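Local structure of alpha-L-rhamnosidase (Aspergillus terreus, 6GSZ) at residues 43-48 with 76-81; 330-335 with 399-404. The protein probably hydrolyses terminal non-reducing alpha-L-rhamnose residues of alpha-L-rhamnosides, as a calcium-binding, glycosylated fungal glycosidase. All coordinates share one frame; numbering follows the deposited sequence.

Interaction 1 (43-48 with 76-81); sequences IEVKRA and EEATVR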
ATOM      1  N   ILE A  43      28.255  11.275 -10.615  1.00 13.18           N
ATOM      2  CA  ILE A  43      27.994   9.966  -9.982  1.00 13.52           C
ATOM      3  C   ILE A  43      29.320   9.195  -9.973  1.00 13.11           C
ATOM      4  O   ILE A  43      29.909   8.955 -11.019  1.00 14.23           O
ATOM      5  CB  ILE A  43      26.908   9.167 -10.713  1.00 14.23           C
ATOM      6  CG1 ILE A  43      25.595   9.926 -10.800  1.00 14.69           C
ATOM      7  CG2 ILE A  43      26.728   7.823 -10.002  1.00 14.24           C
ATOM      8  CD1 ILE A  43      24.480   9.253 -11.590  1.00 16.40           C
ATOM      9  N   GLU A  44      29.745   8.816  -8.767  1.00 14.66           N
ATOM     10  CA  GLU A  44      30.925   7.967  -8.533  1.00 15.63           C
ATOM     11  C   GLU A  44      30.447   6.521  -8.408  1.00 14.64           C
ATOM     12  O   GLU A  44      29.587   6.223  -7.571  1.00 16.27           O
ATOM     13  CB  GLU A  44      31.637   8.414  -7.259  1.00 16.36           C
ATOM     14  CG  GLU A  44      32.912   7.630  -6.944  1.00 17.86           C
ATOM     15  CD  GLU A  44      33.372   7.933  -5.530  1.00 20.26           C
ATOM     16  OE1 GLU A  44      34.353   8.695  -5.372  1.00 26.72           O
ATOM     17  OE2 GLU A  44      32.678   7.485  -4.587  1.00 20.64           O
ATOM     18  N   VAL A  45      31.005   5.659  -9.245  1.00 14.93           N
ATOM     19  CA  VAL A  45      30.730   4.239  -9.188  1.00 13.57           C
ATOM     20  C   VAL A  45      32.023   3.471  -8.896  1.00 15.94           C
ATOM     21  O   VAL A  45      32.974   3.507  -9.695  1.00 18.06           O
ATOM     22  CB  VAL A  45      30.089   3.758 -10.498  1.00 14.67           C
ATOM     23  CG1 VAL A  45      29.734   2.271 -10.422  1.00 15.59           C
ATOM     24  CG2 VAL A  45      28.881   4.613 -10.860  1.00 15.90           C
ATOM     25  N   LYS A  46      32.024   2.752  -7.763  1.00 15.88           N
ATOM     26  CA  LYS A  46      33.202   1.946  -7.332  1.00 18.07           C
ATOM     27  C   LYS A  46      32.884   0.454  -7.459  1.00 20.25           C
ATOM     28  O   LYS A  46      31.876   0.015  -6.898  1.00 19.83           O
ATOM     29  CB  LYS A  46      33.615   2.332  -5.902  1.00 21.11           C
ATOM     30  CG  LYS A  46      34.777   1.546  -5.316  1.00 26.96           C
ATOM     31  CD  LYS A  46      36.098   1.832  -5.982  1.00 33.39           C
ATOM     32  CE  LYS A  46      37.252   1.099  -5.325  1.00 39.36           C
ATOM     33  NZ  LYS A  46      37.330  -0.304  -5.786  1.00 42.94           N
ATOM     34  N   ARG A  47      33.714  -0.297  -8.184  1.00 21.85           N
ATOM     35  CA  ARG A  47      33.657  -1.729  -8.298  1.00 25.26           C
ATOM     36  C   ARG A  47      34.892  -2.280  -7.607  1.00 30.27           C
ATOM     37  O   ARG A  47      35.939  -1.686  -7.765  1.00 35.11           O
ATOM     38  CB  ARG A  47      33.681  -2.113  -9.778  1.00 29.37           C
ATOM     39  CG  ARG A  47      32.297  -2.180 -10.361  1.00 20.25           C
ATOM     40  CD  ARG A  47      32.326  -2.626 -11.820  1.00 21.89           C
ATOM     41  NE  ARG A  47      30.968  -2.808 -12.317  1.00 22.11           N
ATOM     42  CZ  ARG A  47      30.306  -1.927 -13.029  1.00 20.73           C
ATOM     43  NH1 ARG A  47      30.698  -0.656 -13.049  1.00 21.22           N
ATOM     44  NH2 ARG A  47      29.283  -2.321 -13.752  1.00 22.51           N
ATOM     45  N   ALA A  48      34.721  -3.371  -6.845  1.00 33.80           N
ATOM     46  CA  ALA A  48      35.835  -3.988  -6.139  1.00 37.68           C
ATOM     47  C   ALA A  48      36.995  -4.173  -7.142  1.00 43.67           C
ATOM     48  O   ALA A  48      36.709  -4.627  -8.346  1.00 51.91           O
ATOM     49  CB  ALA A  48      35.363  -5.281  -5.485  1.00 43.74           C
ATOM     50  N   GLU A  76      26.589  -8.695  -8.599  1.00 15.68           N
ATOM     51  CA  GLU A  76      27.700  -7.736  -8.628  1.00 16.86           C
ATOM     52  C   GLU A  76      27.301  -6.468  -7.883  1.00 16.38           C
ATOM     53  O   GLU A  76      26.327  -5.790  -8.272  1.00 17.37           O
ATOM     54  CB  GLU A  76      28.066  -7.351 -10.058  1.00 17.83           C
ATOM     55  CG  GLU A  76      29.278  -6.423 -10.119  1.00 18.45           C
ATOM     56  CD  GLU A  76      29.655  -5.915 -11.500  1.00 20.39           C
ATOM     57  OE1 GLU A  76      28.886  -6.145 -12.464  1.00 20.44           O
ATOM     58  OE2 GLU A  76      30.772  -5.325 -11.598  1.00 21.30           O
ATOM     59  N   GLU A  77      28.039  -6.153  -6.821  1.00 15.46           N
ATOM     60  CA  GLU A  77      27.786  -4.935  -6.041  1.00 15.48           C
ATOM     61  C   GLU A  77      28.614  -3.768  -6.584  1.00 16.84           C
ATOM     62  O   GLU A  77      29.827  -3.903  -6.845  1.00 20.36           O
ATOM     63  CB  GLU A  77      28.178  -5.138  -4.578  1.00 16.15           C
ATOM     64  CG  GLU A  77      27.834  -4.014  -3.639  1.00 18.11           C
ATOM     65  CD  GLU A  77      28.362  -4.215  -2.232  1.00 20.20           C
ATOM     66  OE1 GLU A  77      29.591  -4.027  -2.034  1.00 26.15           O
ATOM     67  OE2 GLU A  77      27.542  -4.483  -1.336  1.00 20.96           O
ATOM     68  N   ALA A  78      27.946  -2.616  -6.672  1.00 13.92           N
ATOM     69  CA  ALA A  78      28.638  -1.327  -6.844  1.00 14.37           C
ATOM     70  C   ALA A  78      28.352  -0.433  -5.638  1.00 15.06           C
ATOM     71  O   ALA A  78      27.238  -0.466  -5.041  1.00 14.90           O
ATOM     72  CB  ALA A  78      28.210  -0.657  -8.121  1.00 17.82           C
ATOM     73  N   THR A  79      29.323   0.446  -5.345  1.00 15.19           N
ATOM     74  CA  THR A  79      29.148   1.455  -4.316  1.00 14.97           C
ATOM     75  C   THR A  79      29.073   2.806  -5.023  1.00 14.74           C
ATOM     76  O   THR A  79      29.900   3.073  -5.856  1.00 15.77           O
ATOM     77  CB  THR A  79      30.286   1.404  -3.284  1.00 14.64           C
ATOM     78  OG1 THR A  79      30.268   0.091  -2.723  1.00 17.40           O
ATOM     79  CG2 THR A  79      30.141   2.424  -2.187  1.00 18.38           C
ATOM     80  N   VAL A  80      28.069   3.611  -4.656  1.00 12.79           N
ATOM     81  CA  VAL A  80      27.729   4.812  -5.411  1.00 13.27           C
ATOM     82  C   VAL A  80      27.700   6.008  -4.489  1.00 14.23           C
ATOM     83  O   VAL A  80      27.158   5.937  -3.387  1.00 13.79           O
ATOM     84  CB  VAL A  80      26.370   4.617  -6.105  1.00 12.35           C
ATOM     85  CG1 VAL A  80      25.922   5.921  -6.750  1.00 14.24           C
ATOM     86  CG2 VAL A  80      26.473   3.525  -7.164  1.00 15.16           C
ATOM     87  N   ARG A  81      28.263   7.136  -4.979  1.00 13.86           N
ATOM     88  CA  ARG A  81      28.040   8.434  -4.348  1.00 14.78           C
ATOM     89  C   ARG A  81      27.661   9.425  -5.453  1.00 13.82           C
ATOM     90  O   ARG A  81      28.007   9.203  -6.601  1.00 13.59           O
ATOM     91  CB  ARG A  81      29.282   8.932  -3.607  1.00 15.54           C
ATOM     92  CG  ARG A  81      29.753   8.039  -2.472  1.00 17.19           C
ATOM     93  CD  ARG A  81      30.817   8.737  -1.633  1.00 18.90           C
ATOM     94  NE  ARG A  81      32.026   8.965  -2.394  1.00 20.15           N
ATOM     95  CZ  ARG A  81      32.981   9.847  -2.029  1.00 22.41           C
ATOM     96  NH1 ARG A  81      32.853  10.537  -0.903  1.00 24.58           N
ATOM     97  NH2 ARG A  81      34.035  10.051  -2.814  1.00 25.90           N
TER
HETATM   98  O   HOH W   1      31.396   5.140  -4.400  1.00 22.22           O
HETATM   99  O   HOH W   2      29.366  -4.742 -14.558  0.50 23.37           O
HETATM  100  O   HOH W   3      32.152  -4.957  -6.989  1.00 34.96           O
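Glu44 lies alongside Arg81 from the neighbouring strand, the two side chains running the same way off one face of the sheet. Arg81 takes the carboxylate side-on with two nitrogens: NE reaches Glu44 OE2 at 2.7 Å, and NH2 reaches Glu44 OE1 at 2.9 Å. Both oxygens are met on their syn side, yet the carboxylate and guanidinium planes are twisted 29° apart. Glu44 can run parallel to its partner because its CG is anti to the backbone N (chi1 -178°) with the chain extended beyond. Trp95 makes a cation-pi contact with Arg81, and a water donates to Glu44 OE2.

Beneath this pair the strands run antiparallel. Glu44 and Arg81 exchange two backbone hydrogen bonds, as do Lys46 and Thr79, with Lys46 N 2.9 Å from Thr79 O. The amine of Lys46 curls back to the carbonyls of Arg47 and His50. On the other face the packing is apolar: Ile43 CG2 sits 3.9 Å from Val80 CG1, and Val45 CG1 lies 4.0 Å from Ala78 CB.

Further along, Arg47 and Glu76 cross at about a right angle. NE of Arg47 comes within 2.6 Å of Glu76 OE2 from above the carboxylate plane, a bent bond of 144°, while a water joins Arg47 NH2 to Glu76 OE1. Ser69 and Ser70 bind the rest of this guanidinium. Strands 53-58 and 99-103 flank the pair, which makes both interior strands, 78-86 the central one, of the five-stranded mixed sheet in the N-terminal immunoglobulin-like domain.

Interaction 2 (330-335 with 399-404); sequences LDFGQN and RYVQVD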
ATOM      1  N   LEU A 330      -8.185  -7.384  26.366  1.00 18.40           N
ATOM      2  CA  LEU A 330      -7.156  -6.397  26.091  1.00 17.72           C
ATOM      3  C   LEU A 330      -7.727  -5.317  25.166  1.00 17.72           C
ATOM      4  O   LEU A 330      -8.454  -5.617  24.221  1.00 17.96           O
ATOM      5  CB  LEU A 330      -5.988  -7.080  25.383  1.00 19.23           C
ATOM      6  CG  LEU A 330      -5.416  -8.342  26.017  1.00 18.13           C
ATOM      7  CD1 LEU A 330      -4.199  -8.799  25.246  1.00 18.18           C
ATOM      8  CD2 LEU A 330      -5.077  -8.114  27.491  1.00 19.35           C
ATOM      9  N   ASP A 331      -7.351  -4.073  25.455  1.00 16.86           N
ATOM     10  CA  ASP A 331      -7.631  -2.911  24.618  1.00 18.36           C
ATOM     11  C   ASP A 331      -6.282  -2.278  24.270  1.00 16.80           C
ATOM     12  O   ASP A 331      -5.568  -1.788  25.158  1.00 18.45           O
ATOM     13  CB  ASP A 331      -8.610  -1.964  25.337  1.00 19.05           C
ATOM     14  CG  ASP A 331      -8.919  -0.685  24.574  1.00 20.07           C
ATOM     15  OD1 ASP A 331      -8.504  -0.605  23.399  1.00 19.02           O
ATOM     16  OD2 ASP A 331      -9.625   0.203  25.144  1.00 22.80           O
ATOM     17  N   PHE A 332      -5.965  -2.242  22.964  1.00 16.59           N
ATOM     18  CA  PHE A 332      -4.728  -1.591  22.494  1.00 16.68           C
ATOM     19  C   PHE A 332      -4.922  -0.102  22.141  1.00 16.82           C
ATOM     20  O   PHE A 332      -3.943   0.555  21.768  1.00 19.25           O
ATOM     21  CB  PHE A 332      -4.153  -2.388  21.328  1.00 16.04           C
ATOM     22  CG  PHE A 332      -3.518  -3.632  21.880  1.00 15.69           C
ATOM     23  CD1 PHE A 332      -2.262  -3.596  22.447  1.00 18.18           C
ATOM     24  CD2 PHE A 332      -4.240  -4.809  21.915  1.00 16.64           C
ATOM     25  CE1 PHE A 332      -1.721  -4.745  23.000  1.00 17.11           C
ATOM     26  CE2 PHE A 332      -3.715  -5.961  22.483  1.00 16.93           C
ATOM     27  CZ  PHE A 332      -2.451  -5.919  23.012  1.00 17.15           C
ATOM     28  N   GLY A 333      -6.155   0.413  22.232  1.00 17.01           N
ATOM     29  CA  GLY A 333      -6.422   1.849  22.019  1.00 17.30           C
ATOM     30  C   GLY A 333      -6.450   2.291  20.563  1.00 18.34           C
ATOM     31  O   GLY A 333      -6.744   3.460  20.264  1.00 20.30           O
ATOM     32  N   GLN A 334      -6.176   1.371  19.658  1.00 16.82           N
ATOM     33  CA  GLN A 334      -6.020   1.623  18.228  1.00 14.49           C
ATOM     34  C   GLN A 334      -6.431   0.340  17.524  1.00 14.73           C
ATOM     35  O   GLN A 334      -6.004  -0.725  17.955  1.00 15.28           O
ATOM     36  CB  GLN A 334      -4.574   1.982  17.896  1.00 15.44           C
ATOM     37  CG  GLN A 334      -4.303   2.081  16.398  1.00 15.82           C
ATOM     38  CD  GLN A 334      -5.042   3.206  15.700  1.00 14.07           C
ATOM     39  OE1 GLN A 334      -5.002   4.370  16.156  1.00 15.91           O
ATOM     40  NE2 GLN A 334      -5.712   2.865  14.584  1.00 13.30           N
ATOM     41  N   ASN A 335      -7.217   0.475  16.456  1.00 13.17           N
ATOM     42  CA  ASN A 335      -7.527  -0.625  15.567  1.00 14.13           C
ATOM     43  C   ASN A 335      -6.333  -0.770  14.621  1.00 13.03           C
ATOM     44  O   ASN A 335      -6.122   0.085  13.745  1.00 13.25           O
ATOM     45  CB  ASN A 335      -8.829  -0.349  14.817  1.00 13.27           C
ATOM     46  CG  ASN A 335      -9.339  -1.519  14.008  1.00 14.46           C
ATOM     47  OD1 ASN A 335      -8.988  -2.672  14.299  1.00 14.14           O
ATOM     48  ND2 ASN A 335     -10.217  -1.267  13.050  1.00 13.69           N
ATOM     49  N   ARG A 399      -8.524  -4.106  17.611  1.00 15.08           N
ATOM     50  CA  ARG A 399      -8.203  -3.250  18.746  1.00 14.27           C
ATOM     51  C   ARG A 399      -8.294  -4.033  20.081  1.00 13.70           C
ATOM     52  O   ARG A 399      -7.579  -3.724  21.025  1.00 15.35           O
ATOM     53  CB  ARG A 399      -9.161  -2.049  18.768  1.00 15.90           C
ATOM     54  CG  ARG A 399      -9.048  -1.199  20.025  1.00 16.66           C
ATOM     55  CD  ARG A 399      -9.781   0.120  19.938  1.00 18.37           C
ATOM     56  NE  ARG A 399      -9.752   0.736  21.254  1.00 17.87           N
ATOM     57  CZ  ARG A 399     -10.123   1.991  21.513  1.00 17.96           C
ATOM     58  NH1 ARG A 399     -10.560   2.751  20.513  1.00 18.10           N
ATOM     59  NH2 ARG A 399     -10.031   2.459  22.755  1.00 20.61           N
ATOM     60  N   TYR A 400      -9.198  -5.026  20.112  1.00 14.50           N
ATOM     61  CA  TYR A 400      -9.502  -5.801  21.311  1.00 16.11           C
ATOM     62  C   TYR A 400      -9.090  -7.262  21.134  1.00 15.63           C
ATOM     63  O   TYR A 400      -9.186  -7.820  20.057  1.00 14.85           O
ATOM     64  CB  TYR A 400     -10.999  -5.700  21.611  1.00 17.50           C
ATOM     65  CG  TYR A 400     -11.496  -4.280  21.780  1.00 16.82           C
ATOM     66  CD1 TYR A 400     -11.355  -3.633  22.997  1.00 17.14           C
ATOM     67  CD2 TYR A 400     -12.084  -3.587  20.726  1.00 17.45           C
ATOM     68  CE1 TYR A 400     -11.788  -2.328  23.154  1.00 18.83           C
ATOM     69  CE2 TYR A 400     -12.504  -2.275  20.875  1.00 20.98           C
ATOM     70  CZ  TYR A 400     -12.346  -1.645  22.091  1.00 18.67           C
ATOM     71  OH  TYR A 400     -12.796  -0.369  22.310  1.00 22.91           O
ATOM     72  N   VAL A 401      -8.736  -7.879  22.257  1.00 15.97           N
ATOM     73  CA  VAL A 401      -8.426  -9.306  22.274  1.00 15.60           C
ATOM     74  C   VAL A 401      -9.051  -9.914  23.528  1.00 15.33           C
ATOM     75  O   VAL A 401      -8.703  -9.521  24.635  1.00 18.22           O
ATOM     76  CB  VAL A 401      -6.917  -9.570  22.251  1.00 15.65           C
ATOM     77  CG1 VAL A 401      -6.686 -11.064  22.076  1.00 16.73           C
ATOM     78  CG2 VAL A 401      -6.243  -8.771  21.165  1.00 16.57           C
ATOM     79  N   GLN A 402      -9.927 -10.900  23.332  1.00 14.86           N
ATOM     80  CA  GLN A 402     -10.388 -11.724  24.457  1.00 17.52           C
ATOM     81  C   GLN A 402      -9.342 -12.812  24.697  1.00 18.31           C
ATOM     82  O   GLN A 402      -8.949 -13.511  23.751  1.00 16.99           O
ATOM     83  CB  GLN A 402     -11.742 -12.361  24.190  1.00 17.49           C
ATOM     84  CG  GLN A 402     -12.240 -13.139  25.405  1.00 19.82           C
ATOM     85  CD  GLN A 402     -13.595 -13.769  25.202  1.00 20.55           C
ATOM     86  OE1 GLN A 402     -14.550 -13.124  24.740  1.00 22.14           O
ATOM     87  NE2 GLN A 402     -13.685 -15.044  25.562  1.00 22.36           N
ATOM     88  N   VAL A 403      -8.926 -12.946  25.961  1.00 17.14           N
ATOM     89  CA  VAL A 403      -7.855 -13.867  26.321  1.00 17.99           C
ATOM     90  C   VAL A 403      -8.405 -14.894  27.294  1.00 20.45           C
ATOM     91  O   VAL A 403      -8.930 -14.482  28.342  1.00 20.71           O
ATOM     92  CB  VAL A 403      -6.671 -13.127  26.959  1.00 18.39           C
ATOM     93  CG1 VAL A 403      -5.569 -14.097  27.305  1.00 20.73           C
ATOM     94  CG2 VAL A 403      -6.148 -12.013  26.062  1.00 18.60           C
ATOM     95  N   ASP A 404      -8.324 -16.182  26.918  1.00 17.21           N
ATOM     96  CA  ASP A 404      -8.758 -17.281  27.801  1.00 18.99           C
ATOM     97  C   ASP A 404      -7.565 -18.176  28.088  1.00 20.20           C
ATOM     98  O   ASP A 404      -6.763 -18.471  27.198  1.00 22.03           O
ATOM     99  CB  ASP A 404      -9.921 -18.064  27.178  1.00 20.20           C
ATOM    100  CG  ASP A 404     -11.235 -17.300  27.233  1.00 24.81           C
ATOM    101  OD1 ASP A 404     -11.890 -17.305  28.317  1.00 33.18           O
ATOM    102  OD2 ASP A 404     -11.562 -16.656  26.245  1.00 26.53           O
TER
HETATM  103  O   HOH W   4     -12.405   0.622  24.611  1.00 31.62           O
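Leu330 and Val401 form an antiparallel hydrogen-bonded pair, with Leu330 N 2.8 Å from Val401 O, and the pairing continues through Phe332 N to Arg399 O before 330-335 turns a corner at Gly333 and Gln334. Asp331 and Arg399 carry the polar side. NE of Arg399 gives OD1 of Asp331 a nearly straight bond of 2.8 Å, in the guanidinium plane and on the syn side of the oxygen; NH2 adds a weak one to OD2. From the opposite face of the carboxylate, Gly333 N donates to the same OD1 at 2.8 Å, closing an Asx turn. OD1 is thus gripped by two donors, and the Asp331 carboxylate joins Arg399 to the backbone at the corner; the charge of Arg399, with the N-H of Gly333, would probably favour the ionised carboxylate.

Arg399 sends CG away from its own N (chi1 172°) and stays extended to NE, which lays it along the bend. Its guanidinium is sandwiched between Gly333 CA on one face and the hydroxyl of Tyr400 on the other, both lying nearer its margin than its middle. Tyr400 and Asp331 extend in the same direction, side by side, with Tyr400 CE1 3.6 Å from Asp331 CG; a water links Tyr400 OH to Asp331 OD2.

The reverse side is apolar and buried. Leu330 CG approaches Val403 CG2 to 3.7 Å, and Val401 CG2 meets the edge of the Phe332 ring at CE2, 4.0 Å away. Val417 and Ala419 of strand 417-424 cover Leu330 and Phe332. Past the corner, the amide of Asn335 is bound by Glu358 and Thr737. Arg399 and Tyr400 both face Thr357, a classic beta bulge in the concanavalin-like beta domain, where strand 400-404 is paired between 328-332 and 351-361.

Interactions 1 and 2 hold separate beta domains of one chain, their centres about 49 Å apart. Each joins two antiparallel strands, and the buried area is almost equal. In 43-48/76-81 the two salt bridges lie on opposite sides of the sheet, Arg47-Glu76 on the side of the aliphatic packing; in 330-335/399-404 the one salt bridge, tied to a chain corner by an Asx turn, lies opposite a face of aliphatic side chains and Phe332. Salt-bridging residues are partly exposed in both; the rest of the contact is mostly buried in interaction 2, while interaction 1 is more peripheral. Interaction 2 also has aromatic rings on both faces; 43-48 and 76-81 bring none.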